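Local coordinates for protein spectinomycin phosphotransferase (Legionella pneumophila, PDB 3I1A) that probably transfers a phosphate group from a bound nucleotide to the antibiotic spectinomycin, as a kinase-like aminoglycoside phosphotransferase conferring resistance, at residues Lys311-Lys314 / Glu315-Pro319. Numbering follows the deposited sequence.
Sequences KYFK and EMFDP
The C-terminal end of helix 303-315 unwinds into a type I beta turn, E315 to D318, closed by a D318 N to E315 O bond of 3.0 Å. E315 N still donates to K311 O in the i-to-i+4 pattern, at 2.9 Å with an N-H...O angle of 157°. M316 N makes two weak bonds, to Y312 O and F313 O, each 3.4 Å long and well off linear, whereas F317 N reaches back three residues to K314 O, 3.0 Å away and above that carbonyl's plane. A water donates to K314 O and to D318 OD1, at 2.7 Å each.

On the apolar side the end of M316 meets two aromatic rings with different atoms. Its SD approaches the Y312 ring obliquely, 4.8 Å from the centroid, a Met-aromatic contact, and a bend at its last torsion (chi3 -47°) carries CE over the centre of one F313 face. F317 CE1 approaches F313 CE2 to 3.6 Å; the two planes are 25° apart, but their lateral offset is too large for a real stack. The F317 edge meets F313 O in its plane, CD1 lying 3.3 Å from that oxygen.

Y312 OH hydrogen-bonds D288 of helix 274-297, the helix against whose I285 and I289 M316 packs. F313 meets F174 and F317 meets F177 edge-to-face, both on helix 169-180, while F317 touches A184 and I185 of helix 182-198. The turn leads into helix 322-329, which packs against the same cluster, M316 on V322 and F317 on V323, with a backbone hydrogen bond joining M316 to V323.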
# COMPACT_ATOMS: atom_id res chain seq x y z
N LYS A 311 -5.96 18.77 1.50
CA LYS A 311 -5.14 18.74 2.70
C LYS A 311 -3.99 17.75 2.51
O LYS A 311 -2.84 18.04 2.87
CB LYS A 311 -6.02 18.36 3.91
CG LYS A 311 -7.07 19.44 4.21
CD LYS A 311 -7.79 19.22 5.54
CE LYS A 311 -8.79 20.34 5.80
NZ LYS A 311 -9.41 20.21 7.17
N TYR A 312 -4.29 16.59 1.93
CA TYR A 312 -3.25 15.59 1.69
C TYR A 312 -2.19 16.15 0.76
O TYR A 312 -0.99 16.05 1.01
CB TYR A 312 -3.84 14.33 1.07
CG TYR A 312 -2.77 13.28 0.81
CD1 TYR A 312 -2.02 12.74 1.86
CD2 TYR A 312 -2.49 12.85 -0.48
CE1 TYR A 312 -1.01 11.80 1.62
CE2 TYR A 312 -1.49 11.91 -0.73
CZ TYR A 312 -0.76 11.39 0.32
OH TYR A 312 0.21 10.44 0.07
N PHE A 313 -2.66 16.74 -0.34
CA PHE A 313 -1.76 17.35 -1.31
C PHE A 313 -0.84 18.38 -0.64
O PHE A 313 0.37 18.40 -0.87
CB PHE A 313 -2.61 18.00 -2.42
CG PHE A 313 -1.81 18.43 -3.62
CD1 PHE A 313 -1.91 17.74 -4.83
CD2 PHE A 313 -0.97 19.53 -3.54
CE1 PHE A 313 -1.17 18.15 -5.95
CE2 PHE A 313 -0.22 19.95 -4.66
CZ PHE A 313 -0.33 19.26 -5.85
N LYS A 314 -1.41 19.25 0.20
CA LYS A 314 -0.57 20.27 0.82
C LYS A 314 0.43 19.75 1.85
O LYS A 314 1.55 20.26 1.96
CB LYS A 314 -1.43 21.36 1.46
CG LYS A 314 -2.16 22.17 0.39
CD LYS A 314 -2.84 23.41 0.94
CE LYS A 314 -4.08 23.08 1.74
NZ LYS A 314 -4.75 24.35 2.17
N GLU A 315 0.00 18.74 2.60
CA GLU A 315 0.86 18.16 3.61
C GLU A 315 2.16 17.63 3.03
O GLU A 315 3.17 17.60 3.73
CB GLU A 315 0.14 17.03 4.33
CG GLU A 315 -0.90 17.53 5.30
CD GLU A 315 -1.51 16.40 6.10
OE1 GLU A 315 -2.08 16.68 7.17
OE2 GLU A 315 -1.43 15.24 5.64
N MET A 316 2.12 17.20 1.76
CA MET A 316 3.35 16.66 1.14
C MET A 316 4.46 17.69 1.12
O MET A 316 5.65 17.34 1.07
CB MET A 316 3.07 16.21 -0.30
CG MET A 316 1.99 15.14 -0.40
SD MET A 316 1.76 14.41 -2.05
CE MET A 316 1.72 15.91 -3.13
N PHE A 317 4.07 18.96 1.14
CA PHE A 317 5.04 20.06 1.11
C PHE A 317 5.43 20.62 2.47
O PHE A 317 6.17 21.61 2.56
CB PHE A 317 4.51 21.18 0.20
CG PHE A 317 4.29 20.75 -1.22
CD1 PHE A 317 3.11 20.08 -1.58
CD2 PHE A 317 5.27 20.95 -2.20
CE1 PHE A 317 2.92 19.61 -2.88
CE2 PHE A 317 5.09 20.48 -3.51
CZ PHE A 317 3.92 19.81 -3.85
N ASP A 318 4.94 20.00 3.54
CA ASP A 318 5.28 20.49 4.89
C ASP A 318 6.71 20.15 5.32
O ASP A 318 7.37 19.29 4.74
CB ASP A 318 4.31 19.91 5.93
CG ASP A 318 2.95 20.61 5.94
OD1 ASP A 318 2.86 21.76 5.47
OD2 ASP A 318 1.98 20.01 6.44
N PRO A 319 7.22 20.86 6.34
CA PRO A 319 8.57 20.61 6.83
C PRO A 319 8.77 19.14 7.17
O PRO A 319 7.97 18.54 7.88
CB PRO A 319 8.65 21.49 8.08
CG PRO A 319 7.80 22.63 7.74
CD PRO A 319 6.59 21.95 7.09
O HOH W 1 2.17 22.65 3.03